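Local coordinates for NAD_Gly3P_dh, NAD-dependent glycerol-3-phosphate dehydrogenase (Streptosporangium roseum, PDB 5OCM), which binds NADP(H) and probably uses it to reduce imines to amines, as an imine reductase related to the beta-hydroxyacid dehydrogenases, at residues A[68-73]-A[101-106]; A[140-145]-A[154-159]; A[12-17]-A[117-122]. All coordinates share one frame; numbering follows the deposited sequence.

Interaction 1: A[68-73]-A[101-106]; sequences SDHAAV and RATAEW. With NAP (NADP nicotinamide-adenine-dinucleotide phosphate), chain G.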
loop_
_atom_site.group_PDB
_atom_site.type_symbol
_atom_site.label_atom_id
_atom_site.label_comp_id
_atom_site.label_asym_id
_atom_site.label_seq_id
_atom_site.Cartn_x
_atom_site.Cartn_y
_atom_site.Cartn_z
ATOM N N SER A 68 -13.287 -6.047 -22.267
ATOM C CA SER A 68 -12.997 -6.822 -21.056
ATOM C C SER A 68 -11.573 -7.450 -21.079
ATOM O O SER A 68 -10.778 -7.206 -20.187
ATOM C CB SER A 68 -14.083 -7.899 -20.870
ATOM O OG SER A 68 -14.108 -8.668 -22.093
ATOM N N ASP A 69 -11.251 -8.198 -22.117
ATOM C CA ASP A 69 -9.991 -8.941 -22.153
ATOM C C ASP A 69 -9.528 -9.155 -23.578
ATOM O O ASP A 69 -10.175 -8.722 -24.514
ATOM C CB ASP A 69 -10.151 -10.277 -21.394
ATOM C CG ASP A 69 -11.226 -11.183 -22.021
ATOM O OD1 ASP A 69 -11.656 -11.024 -23.221
ATOM O OD2 ASP A 69 -11.581 -12.149 -21.325
ATOM N N HIS A 70 -8.405 -9.820 -23.712
ATOM C CA HIS A 70 -7.740 -10.047 -24.991
ATOM C C HIS A 70 -8.648 -10.748 -26.002
ATOM O O HIS A 70 -8.645 -10.437 -27.210
ATOM C CB HIS A 70 -6.484 -10.905 -24.771
ATOM C CG HIS A 70 -5.649 -11.092 -26.008
ATOM N ND1 HIS A 70 -5.435 -12.315 -26.605
ATOM C CD2 HIS A 70 -4.957 -10.199 -26.741
ATOM C CE1 HIS A 70 -4.530 -12.167 -27.572
ATOM N NE2 HIS A 70 -4.397 -10.882 -27.795
ATOM N N ALA A 71 -9.415 -11.738 -25.525
ATOM C CA ALA A 71 -10.352 -12.457 -26.413
ATOM C C ALA A 71 -11.380 -11.478 -27.042
ATOM O O ALA A 71 -11.648 -11.554 -28.242
ATOM C CB ALA A 71 -11.072 -13.588 -25.691
ATOM N N ALA A 72 -11.904 -10.569 -26.227
ATOM C CA ALA A 72 -12.761 -9.515 -26.723
ATOM C C ALA A 72 -12.094 -8.560 -27.674
ATOM O O ALA A 72 -12.677 -8.179 -28.729
ATOM C CB ALA A 72 -13.406 -8.751 -25.533
ATOM N N VAL A 73 -10.841 -8.204 -27.377
ATOM C CA VAL A 73 -10.067 -7.340 -28.246
ATOM C C VAL A 73 -9.957 -7.996 -29.646
ATOM O O VAL A 73 -10.203 -7.343 -30.653
ATOM C CB VAL A 73 -8.655 -7.100 -27.711
ATOM C CG1 VAL A 73 -7.751 -6.428 -28.772
ATOM C CG2 VAL A 73 -8.720 -6.229 -26.474
ATOM N N ARG A 101 1.910 -8.427 -26.899
ATOM C CA ARG A 101 2.849 -8.657 -28.004
ATOM C C ARG A 101 2.151 -9.362 -29.182
ATOM O O ARG A 101 2.521 -9.106 -30.343
ATOM C CB ARG A 101 4.098 -9.450 -27.524
ATOM C CG ARG A 101 4.953 -8.633 -26.585
ATOM C CD ARG A 101 6.248 -9.295 -26.169
ATOM N NE ARG A 101 6.825 -8.554 -25.011
ATOM C CZ ARG A 101 6.940 -8.990 -23.754
ATOM N NH1 ARG A 101 6.520 -10.200 -23.422
ATOM N NH2 ARG A 101 7.425 -8.185 -22.814
ATOM N N ALA A 102 1.174 -10.206 -28.895
ATOM C CA ALA A 102 0.406 -10.884 -29.934
ATOM C C ALA A 102 -0.413 -9.858 -30.730
ATOM O O ALA A 102 -0.390 -9.884 -31.962
ATOM C CB ALA A 102 -0.497 -11.972 -29.358
ATOM N N THR A 103 -1.102 -8.941 -30.046
ATOM C CA THR A 103 -1.828 -7.879 -30.772
ATOM C C THR A 103 -0.869 -6.969 -31.527
ATOM O O THR A 103 -1.151 -6.581 -32.668
ATOM C CB THR A 103 -2.734 -7.083 -29.816
ATOM O OG1 THR A 103 -3.633 -8.023 -29.208
ATOM C CG2 THR A 103 -3.544 -6.026 -30.593
ATOM N N ALA A 104 0.298 -6.684 -30.960
ATOM C CA ALA A 104 1.296 -5.895 -31.663
ATOM C C ALA A 104 1.760 -6.548 -32.973
ATOM O O ALA A 104 1.947 -5.850 -33.972
ATOM C CB ALA A 104 2.495 -5.564 -30.769
ATOM N N GLU A 105 1.944 -7.869 -32.949
ATOM C CA GLU A 105 2.333 -8.615 -34.153
ATOM C C GLU A 105 1.224 -8.563 -35.215
ATOM O O GLU A 105 1.500 -8.298 -36.401
ATOM C CB GLU A 105 2.707 -10.051 -33.788
ATOM C CG GLU A 105 2.983 -10.968 -35.008
ATOM C CD GLU A 105 3.630 -12.313 -34.664
ATOM O OE1 GLU A 105 3.319 -12.796 -33.577
ATOM O OE2 GLU A 105 4.437 -12.860 -35.486
ATOM N N TRP A 106 -0.030 -8.778 -34.778
ATOM C CA TRP A 106 -1.210 -8.646 -35.648
ATOM C C TRP A 106 -1.239 -7.267 -36.337
ATOM O O TRP A 106 -1.422 -7.153 -37.541
ATOM C CB TRP A 106 -2.483 -8.929 -34.851
ATOM C CG TRP A 106 -3.745 -8.771 -35.624
ATOM C CD1 TRP A 106 -4.400 -9.711 -36.358
ATOM C CD2 TRP A 106 -4.510 -7.559 -35.753
ATOM N NE1 TRP A 106 -5.522 -9.162 -36.920
ATOM C CE2 TRP A 106 -5.606 -7.847 -36.567
ATOM C CE3 TRP A 106 -4.371 -6.269 -35.229
ATOM C CZ2 TRP A 106 -6.558 -6.891 -36.890
ATOM C CZ3 TRP A 106 -5.308 -5.316 -35.561
ATOM C CH2 TRP A 106 -6.372 -5.621 -36.370
HETATM P PA NAP G . -17.015 -3.577 -18.055
HETATM O O1A NAP G . -17.916 -2.532 -17.401
HETATM O O2A NAP G . -17.364 -4.919 -17.598
HETATM O O5B NAP G . -17.044 -3.489 -19.686
HETATM C C5B NAP G . -16.625 -4.605 -20.465
HETATM C C4B NAP G . -16.711 -4.085 -21.879
HETATM O O4B NAP G . -16.171 -5.008 -22.809
HETATM C C3B NAP G . -18.158 -3.749 -22.362
HETATM O O3B NAP G . -18.173 -2.569 -23.199
HETATM C C2B NAP G . -18.492 -5.013 -23.181
HETATM O O2B NAP G . -19.580 -4.857 -24.111
HETATM C C1B NAP G . -17.163 -5.273 -23.835
HETATM N N9A NAP G . -17.014 -6.622 -24.346
HETATM C C8A NAP G . -16.874 -7.768 -23.672
HETATM N N7A NAP G . -16.752 -8.802 -24.491
HETATM C C5A NAP G . -16.826 -8.296 -25.739
HETATM C C6A NAP G . -16.763 -8.843 -27.082
HETATM N N6A NAP G . -16.594 -10.210 -27.262
HETATM N N1A NAP G . -16.970 -8.011 -28.127
HETATM C C2A NAP G . -17.142 -6.681 -27.967
HETATM N N3A NAP G . -17.183 -6.085 -26.758
HETATM C C4A NAP G . -17.020 -6.865 -25.661
HETATM O O3 NAP G . -15.476 -3.420 -17.730
HETATM P PN NAP G . -14.734 -1.979 -17.459
HETATM O O1N NAP G . -14.662 -1.744 -16.006
HETATM O O2N NAP G . -15.162 -0.945 -18.513
HETATM O O5D NAP G . -13.274 -2.558 -17.842
HETATM C C5D NAP G . -12.873 -2.543 -19.215
HETATM C C4D NAP G . -11.378 -2.783 -19.237
HETATM O O4D NAP G . -10.716 -1.661 -18.512
HETATM C C3D NAP G . -11.016 -4.134 -18.587
HETATM O O3D NAP G . -9.923 -4.758 -19.285
HETATM C C2D NAP G . -10.583 -3.660 -17.190
HETATM O O2D NAP G . -9.706 -4.539 -16.468
HETATM C C1D NAP G . -9.932 -2.294 -17.537
HETATM N N1N NAP G . -9.861 -1.384 -16.412
HETATM C C2N NAP G . -10.946 -1.030 -15.753
HETATM C C3N NAP G . -10.867 -0.170 -14.641
HETATM C C7N NAP G . -12.035 0.208 -13.813
HETATM O O7N NAP G . -11.766 0.856 -12.778
HETATM N N7N NAP G . -13.242 -0.145 -14.160
HETATM C C4N NAP G . -9.620 0.365 -14.275
HETATM C C5N NAP G . -8.522 0.047 -15.068
HETATM C C6N NAP G . -8.689 -0.829 -16.127
HETATM P P2B NAP G . -21.087 -5.076 -23.605
HETATM O O1X NAP G . -21.481 -3.789 -22.957
HETATM O O2X NAP G . -21.732 -5.436 -24.900
HETATM O O3X NAP G . -21.035 -6.346 -22.753
#
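H70 and T103 carry most of this helix-to-helix contact, and they illustrate how two neighbouring helices can meet through a single, weak polar contact. The imidazole of H70 swings out from the first turn of helix 70-77, CG anti to the backbone N (chi1 -175°), which sends the ring across to helix 97-109. There NE2 meets T103 OG1 at 3.3 Å, the tightest approach between the segments, the hydroxyl lying at the ring edge and in its plane. The N-H...O angle is only 130°, so the hydrogen bond is weak; T103 OG1 also has a weak bond to Q99 O within its own helix. The two side chains pass alongside each other in opposite directions.

T103 and V73 form the buried side. T103 also touches Y114 of strand 113-120 and L77, and V73 rests on V67 and T93, although V73 CG1 and T103 OG1 touch only loosely, at 4.4 Å. Toward solvent, A102 CB stands 4.3 Å from H70 NE2, obliquely to the ring, and both residues are partly exposed.

The turn leading into helix 70-77 is firmer. D69 is its N-cap, OD1 accepting from A72 N at 3.1 Å in a nearly straight bond (166°). The same turn faces the cofactor: S68 O lies 2.7 Å from O3D of the nicotinamide ribose of NADP, and A72 CB comes within 3.5 Å of adenine C5A. Both helices belong to the Rossmann-type NADP-binding domain, in which loops following the parallel strands border the dinucleotide, as the 68-69 turn does here.

Interaction 2: A[140-145]-A[154-159]; sequences AAYEAH and AGTTYL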
loop_
_atom_site.group_PDB
_atom_site.type_symbol
_atom_site.label_atom_id
_atom_site.label_comp_id
_atom_site.label_asym_id
_atom_site.label_seq_id
_atom_site.Cartn_x
_atom_site.Cartn_y
_atom_site.Cartn_z
ATOM N N ALA A 140 7.639 7.562 -31.466
ATOM C CA ALA A 140 7.148 8.623 -32.356
ATOM C C ALA A 140 5.642 8.675 -32.378
ATOM O O ALA A 140 5.073 9.761 -32.440
ATOM C CB ALA A 140 7.665 8.381 -33.757
ATOM N N ALA A 141 4.969 7.516 -32.326
ATOM C CA ALA A 141 3.496 7.501 -32.270
ATOM C C ALA A 141 2.977 8.039 -30.949
ATOM O O ALA A 141 2.002 8.780 -30.932
ATOM C CB ALA A 141 2.984 6.114 -32.559
ATOM N N TYR A 142 3.645 7.703 -29.846
ATOM C CA TYR A 142 3.265 8.270 -28.545
ATOM C C TYR A 142 3.378 9.791 -28.619
ATOM O O TYR A 142 2.440 10.527 -28.246
ATOM C CB TYR A 142 4.148 7.748 -27.437
ATOM C CG TYR A 142 3.923 8.426 -26.103
ATOM C CD1 TYR A 142 2.930 7.980 -25.244
ATOM C CD2 TYR A 142 4.713 9.522 -25.706
ATOM C CE1 TYR A 142 2.726 8.600 -24.003
ATOM C CE2 TYR A 142 4.499 10.156 -24.480
ATOM C CZ TYR A 142 3.497 9.672 -23.636
ATOM O OH TYR A 142 3.249 10.265 -22.423
ATOM N N GLU A 143 4.525 10.271 -29.077
ATOM C CA GLU A 143 4.765 11.745 -29.175
ATOM C C GLU A 143 3.740 12.434 -30.070
ATOM O O GLU A 143 3.230 13.516 -29.721
ATOM C CB GLU A 143 6.239 12.060 -29.601
ATOM C CG GLU A 143 7.236 11.865 -28.415
ATOM C CD GLU A 143 8.701 11.899 -28.812
ATOM O OE1 GLU A 143 9.003 11.785 -30.041
ATOM O OE2 GLU A 143 9.536 11.987 -27.872
ATOM N N ALA A 144 3.379 11.811 -31.175
ATOM C CA ALA A 144 2.378 12.402 -32.097
ATOM C C ALA A 144 0.990 12.497 -31.483
ATOM O O ALA A 144 0.249 13.385 -31.834
ATOM C CB ALA A 144 2.285 11.614 -33.389
ATOM N N HIS A 145 0.605 11.575 -30.604
ATOM C CA HIS A 145 -0.771 11.547 -30.079
ATOM C C HIS A 145 -0.885 11.882 -28.597
ATOM O O HIS A 145 -1.987 11.987 -28.086
ATOM C CB HIS A 145 -1.399 10.178 -30.399
ATOM C CG HIS A 145 -1.580 9.966 -31.854
ATOM N ND1 HIS A 145 -2.611 10.545 -32.559
ATOM C CD2 HIS A 145 -0.779 9.390 -32.780
ATOM C CE1 HIS A 145 -2.483 10.271 -33.844
ATOM N NE2 HIS A 145 -1.340 9.626 -34.014
ATOM N N ALA A 154 -3.202 13.789 -16.763
ATOM C CA ALA A 154 -1.894 14.448 -16.833
ATOM C C ALA A 154 -0.750 13.510 -16.501
ATOM O O ALA A 154 0.361 13.786 -16.850
ATOM C CB ALA A 154 -1.824 15.683 -15.913
ATOM N N GLY A 155 -1.020 12.391 -15.859
ATOM C CA GLY A 155 -0.031 11.368 -15.575
ATOM C C GLY A 155 0.212 10.384 -16.688
ATOM O O GLY A 155 0.753 9.327 -16.469
ATOM N N THR A 156 -0.153 10.750 -17.904
ATOM C CA THR A 156 0.174 10.002 -19.095
ATOM C C THR A 156 1.706 9.908 -19.255
ATOM O O THR A 156 2.399 10.930 -19.251
ATOM C CB THR A 156 -0.501 10.678 -20.290
ATOM O OG1 THR A 156 -1.925 10.480 -20.140
ATOM C CG2 THR A 156 -0.027 10.116 -21.603
ATOM N N THR A 157 2.237 8.679 -19.354
ATOM C CA THR A 157 3.668 8.460 -19.406
ATOM C C THR A 157 4.050 7.328 -20.364
ATOM O O THR A 157 3.306 6.344 -20.554
ATOM C CB THR A 157 4.334 8.356 -17.961
ATOM O OG1 THR A 157 4.987 7.124 -17.731
ATOM C CG2 THR A 157 3.434 8.637 -16.856
ATOM N N TYR A 158 5.206 7.491 -21.000
ATOM C CA TYR A 158 5.714 6.524 -21.986
ATOM C C TYR A 158 6.739 5.616 -21.361
ATOM O O TYR A 158 7.722 6.100 -20.754
ATOM C CB TYR A 158 6.349 7.274 -23.144
ATOM C CG TYR A 158 6.995 6.418 -24.182
ATOM C CD1 TYR A 158 6.233 5.624 -25.025
ATOM C CD2 TYR A 158 8.380 6.364 -24.330
ATOM C CE1 TYR A 158 6.809 4.824 -26.004
ATOM C CE2 TYR A 158 8.960 5.550 -25.298
ATOM C CZ TYR A 158 8.177 4.778 -26.129
ATOM O OH TYR A 158 8.750 3.967 -27.077
ATOM N N LEU A 159 6.583 4.318 -21.522
ATOM C CA LEU A 159 7.466 3.333 -20.898
ATOM C C LEU A 159 8.566 2.910 -21.798
ATOM O O LEU A 159 9.653 2.659 -21.310
ATOM C CB LEU A 159 6.732 2.066 -20.470
ATOM C CG LEU A 159 5.721 2.234 -19.342
ATOM C CD1 LEU A 159 4.994 0.937 -19.132
ATOM C CD2 LEU A 159 6.336 2.659 -18.037
#
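Y142 and Y158 make the aromatic part of the contact. CB of Y158 sits over the centre of the Y142 ring, 3.6 Å from its centroid and only 9° off the normal, a CH-pi contact with the methylene pressed on the face. The rings themselves meet obliquely, centroids 5.2 Å apart and planes at 39°, with Y158 CD1 reaching Y142 CG and CB. Both tyrosines hold CG anti to the backbone N, which sends each ring into the layer between helix and strand, where they run past each other in opposite directions.

That layer belongs to a beta-alpha-beta unit: strand 131-136, helix 139-149 and strand 155-160, which forms one edge of the sheet within this chain. Across the contact the short helix and strand segments run nearly antiparallel, at 163°, with their axes 9.9 Å apart at closest approach.

Van der Waals contact extends along the strand to T156, whose CG2 methyl lies 3.4 Å from Y142 OH, while T157 offers its CA to the same hydroxyl.

No hydrogen bond crosses the contact. Y142 OH is near T156 O, but the angle is poor, and other polar ends find partners elsewhere: Y158 OH bonds to G137 O and T156 OG1 to G153 O. On the other side of the strand, T157 and L159 pack against F204 of the second subunit.

Interaction 3: A[12-17]-A[117-122]; sequences GLMGQA and GAIMAI. With NAP (NADP nicotinamide-adenine-dinucleotide phosphate), chain G; 9RH (2,2,2-trifluoromethyl acetophenone hydrate), chain X.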
loop_
_atom_site.group_PDB
_atom_site.type_symbol
_atom_site.label_atom_id
_atom_site.label_comp_id
_atom_site.label_asym_id
_atom_site.label_seq_id
_atom_site.Cartn_x
_atom_site.Cartn_y
_atom_site.Cartn_z
ATOM N N GLY A 12 -18.066 0.132 -21.419
ATOM C CA GLY A 12 -18.254 -0.279 -20.014
ATOM C C GLY A 12 -18.036 0.875 -19.086
ATOM O O GLY A 12 -17.999 2.034 -19.501
ATOM N N LEU A 13 -17.901 0.592 -17.785
ATOM C CA LEU A 13 -17.657 1.660 -16.810
ATOM C C LEU A 13 -16.436 2.483 -17.228
ATOM O O LEU A 13 -16.434 3.700 -17.124
ATOM C CB LEU A 13 -17.367 1.058 -15.426
ATOM C CG LEU A 13 -18.528 0.324 -14.785
ATOM C CD1 LEU A 13 -18.107 -0.098 -13.380
ATOM C CD2 LEU A 13 -19.789 1.179 -14.644
ATOM N N MET A 14 -15.389 1.818 -17.714
ATOM C CA MET A 14 -14.180 2.542 -18.048
ATOM C C MET A 14 -14.259 3.222 -19.410
ATOM O O MET A 14 -13.899 4.393 -19.567
ATOM C CB MET A 14 -12.954 1.641 -17.926
ATOM C CG MET A 14 -11.664 2.348 -18.251
ATOM S SD MET A 14 -11.286 3.901 -17.347
ATOM C CE MET A 14 -10.804 3.147 -15.785
ATOM N N GLY A 15 -14.724 2.489 -20.418
ATOM C CA GLY A 15 -14.923 3.111 -21.731
ATOM C C GLY A 15 -15.787 4.345 -21.700
ATOM O O GLY A 15 -15.519 5.314 -22.405
ATOM N N GLN A 16 -16.818 4.336 -20.898
ATOM C CA GLN A 16 -17.662 5.527 -20.756
ATOM C C GLN A 16 -16.866 6.718 -20.243
ATOM O O GLN A 16 -17.065 7.859 -20.723
ATOM C CB GLN A 16 -18.864 5.275 -19.796
ATOM C CG GLN A 16 -19.698 4.156 -20.190
ATOM C CD GLN A 16 -21.040 4.224 -20.128
ATOM O OE1 GLN A 16 -21.649 4.283 -21.184
ATOM N NE2 GLN A 16 -21.572 4.415 -18.933
ATOM N N ALA A 17 -15.988 6.473 -19.260
ATOM C CA ALA A 17 -15.165 7.528 -18.688
ATOM C C ALA A 17 -14.129 8.029 -19.722
ATOM O O ALA A 17 -13.837 9.222 -19.804
ATOM C CB ALA A 17 -14.453 7.048 -17.433
ATOM N N GLY A 117 -1.502 0.316 -23.860
ATOM C CA GLY A 117 -1.504 1.096 -22.627
ATOM C C GLY A 117 -2.232 0.465 -21.462
ATOM O O GLY A 117 -2.958 -0.499 -21.620
ATOM N N ALA A 118 -1.986 1.007 -20.284
ATOM C CA ALA A 118 -2.589 0.549 -19.055
ATOM C C ALA A 118 -3.141 1.727 -18.303
ATOM O O ALA A 118 -2.459 2.758 -18.163
ATOM C CB ALA A 118 -1.616 -0.183 -18.218
ATOM N N ILE A 119 -4.410 1.632 -17.892
ATOM C CA ILE A 119 -5.089 2.707 -17.192
ATOM C C ILE A 119 -4.901 2.504 -15.710
ATOM O O ILE A 119 -5.533 1.588 -15.138
ATOM C CB ILE A 119 -6.581 2.782 -17.498
ATOM C CG1 ILE A 119 -6.824 2.884 -19.017
ATOM C CG2 ILE A 119 -7.200 4.037 -16.837
ATOM C CD1 ILE A 119 -8.262 2.455 -19.386
ATOM N N MET A 120 -4.038 3.313 -15.084
ATOM C CA MET A 120 -3.763 3.159 -13.656
ATOM C C MET A 120 -4.614 4.179 -12.908
ATOM O O MET A 120 -4.122 5.102 -12.268
ATOM C CB MET A 120 -2.266 3.333 -13.358
ATOM C CG MET A 120 -1.351 2.427 -14.172
ATOM S SD MET A 120 -1.814 0.702 -14.367
ATOM C CE MET A 120 -2.008 0.222 -12.647
ATOM N N ALA A 121 -5.915 4.003 -13.041
ATOM C CA ALA A 121 -6.928 4.900 -12.522
ATOM C C ALA A 121 -8.279 4.245 -12.564
ATOM O O ALA A 121 -8.521 3.345 -13.370
ATOM C CB ALA A 121 -6.977 6.189 -13.391
ATOM N N ILE A 122 -9.161 4.732 -11.706
ATOM C CA ILE A 122 -10.573 4.372 -11.762
ATOM C C ILE A 122 -11.346 5.364 -12.689
ATOM O O ILE A 122 -10.866 6.465 -12.979
ATOM C CB ILE A 122 -11.238 4.345 -10.358
ATOM C CG1 ILE A 122 -11.049 5.689 -9.633
ATOM C CG2 ILE A 122 -10.701 3.176 -9.565
ATOM C CD1 ILE A 122 -11.867 5.823 -8.336
HETATM P PA NAP G . -17.015 -3.577 -18.055
HETATM O O1A NAP G . -17.916 -2.532 -17.401
HETATM O O2A NAP G . -17.364 -4.919 -17.598
HETATM O O5B NAP G . -17.044 -3.489 -19.686
HETATM C C5B NAP G . -16.625 -4.605 -20.465
HETATM C C4B NAP G . -16.711 -4.085 -21.879
HETATM O O4B NAP G . -16.171 -5.008 -22.809
HETATM C C3B NAP G . -18.158 -3.749 -22.362
HETATM O O3B NAP G . -18.173 -2.569 -23.199
HETATM C C2B NAP G . -18.492 -5.013 -23.181
HETATM O O2B NAP G . -19.580 -4.857 -24.111
HETATM C C1B NAP G . -17.163 -5.273 -23.835
HETATM N N9A NAP G . -17.014 -6.622 -24.346
HETATM C C8A NAP G . -16.874 -7.768 -23.672
HETATM N N7A NAP G . -16.752 -8.802 -24.491
HETATM C C5A NAP G . -16.826 -8.296 -25.739
HETATM C C6A NAP G . -16.763 -8.843 -27.082
HETATM N N6A NAP G . -16.594 -10.210 -27.262
HETATM N N1A NAP G . -16.970 -8.011 -28.127
HETATM C C2A NAP G . -17.142 -6.681 -27.967
HETATM N N3A NAP G . -17.183 -6.085 -26.758
HETATM C C4A NAP G . -17.020 -6.865 -25.661
HETATM O O3 NAP G . -15.476 -3.420 -17.730
HETATM P PN NAP G . -14.734 -1.979 -17.459
HETATM O O1N NAP G . -14.662 -1.744 -16.006
HETATM O O2N NAP G . -15.162 -0.945 -18.513
HETATM O O5D NAP G . -13.274 -2.558 -17.842
HETATM C C5D NAP G . -12.873 -2.543 -19.215
HETATM C C4D NAP G . -11.378 -2.783 -19.237
HETATM O O4D NAP G . -10.716 -1.661 -18.512
HETATM C C3D NAP G . -11.016 -4.134 -18.587
HETATM O O3D NAP G . -9.923 -4.758 -19.285
HETATM C C2D NAP G . -10.583 -3.660 -17.190
HETATM O O2D NAP G . -9.706 -4.539 -16.468
HETATM C C1D NAP G . -9.932 -2.294 -17.537
HETATM N N1N NAP G . -9.861 -1.384 -16.412
HETATM C C2N NAP G . -10.946 -1.030 -15.753
HETATM C C3N NAP G . -10.867 -0.170 -14.641
HETATM C C7N NAP G . -12.035 0.208 -13.813
HETATM O O7N NAP G . -11.766 0.856 -12.778
HETATM N N7N NAP G . -13.242 -0.145 -14.160
HETATM C C4N NAP G . -9.620 0.365 -14.275
HETATM C C5N NAP G . -8.522 0.047 -15.068
HETATM C C6N NAP G . -8.689 -0.829 -16.127
HETATM P P2B NAP G . -21.087 -5.076 -23.605
HETATM O O1X NAP G . -21.481 -3.789 -22.957
HETATM O O2X NAP G . -21.732 -5.436 -24.900
HETATM O O3X NAP G . -21.035 -6.346 -22.753
HETATM O O1 9RH X . -10.065 -4.113 -11.242
HETATM C C1 9RH X . -8.911 -3.607 -11.848
HETATM O O2 9RH X . -7.770 -4.391 -11.663
HETATM C C2 9RH X . -8.691 -2.149 -11.477
HETATM C C3 9RH X . -9.506 -1.529 -10.541
HETATM C C4 9RH X . -9.234 -0.244 -10.110
HETATM C C5 9RH X . -8.174 0.454 -10.635
HETATM C C6 9RH X . -7.374 -0.141 -11.573
HETATM C C7 9RH X . -7.618 -1.442 -11.991
HETATM C C8 9RH X . -9.260 -3.749 -13.299
HETATM F F1 9RH X . -9.537 -5.026 -13.550
HETATM F F2 9RH X . -8.250 -3.310 -14.105
HETATM F F3 9RH X . -10.343 -3.020 -13.495
#
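The dinucleotide-binding turn of a Rossmann-type domain, with its glycine-rich GxGxxG sequence, meets the end of strand 113-120 here, and M14 bridges the two beside the bound NADP. Its CG is anti to the backbone N (chi1 -179°), and the chain then bends at chi2 and chi3, folding the thioether toward the strand. M14 CG and I119 CD1 touch at 3.6 Å, the two side chains reaching toward each other tip to tip, and SD lies near both I119 CD1 and CG2. Farther out, the methyl CE is 3.3 Å from A121 O and 3.4 Å from C4N of the nicotinamide. C66 and V126 also pack on M14.

The backbone of the same helix start holds the cofactor's diphosphate. L13 N donates to NADP O1A at 3.1 Å. M14 N donates to NADP O2N at 2.9 Å, and both bonds are nearly straight (163°). G12, the N-cap, has no room for a side chain, because a CB would run into O5B of the cofactor.

A121 O approaches C4N, at 3.3 Å, from the same side as M14 CE. The trifluoroacetophenone hydrate lies across the ring, where I122 CG2 meets its C4 at 3.8 Å. Replacing M14 by an alanine would remove the arm beyond CB and would probably leave I119 and the nicotinamide without their thioether packing, giving the ring more freedom to shift.

The contact divides its chemistry: the N-H groups of L13 and M14 sit at a helix N-terminus, whose dipole probably favours the negative diphosphate, and the bent, apolar M14 side chain lies against the nicotinamide carbon that carries the hydride in NADPH.

Interactions 1 and 3 both touch NADP, at different parts of it: interaction 1 meets the adenine and the nicotinamide ribose, interaction 3 the diphosphate and the nicotinamide beside the bound trifluoroacetophenone hydrate. Their centres are 17 Å apart, and interaction 1 is nested in the chain between the two segments of interaction 3; helix 97-109 leads on to strand 113-120. Interaction 2 stands farther from the cofactor, the T156 side chain about 13 Å from it, but shares the sheet with interaction 3, their nearest atoms about 7 Å apart. Interactions 2 and 3 also both touch the second subunit, whose T241 is hydrogen-bonded to the trifluoroacetophenone hydrate.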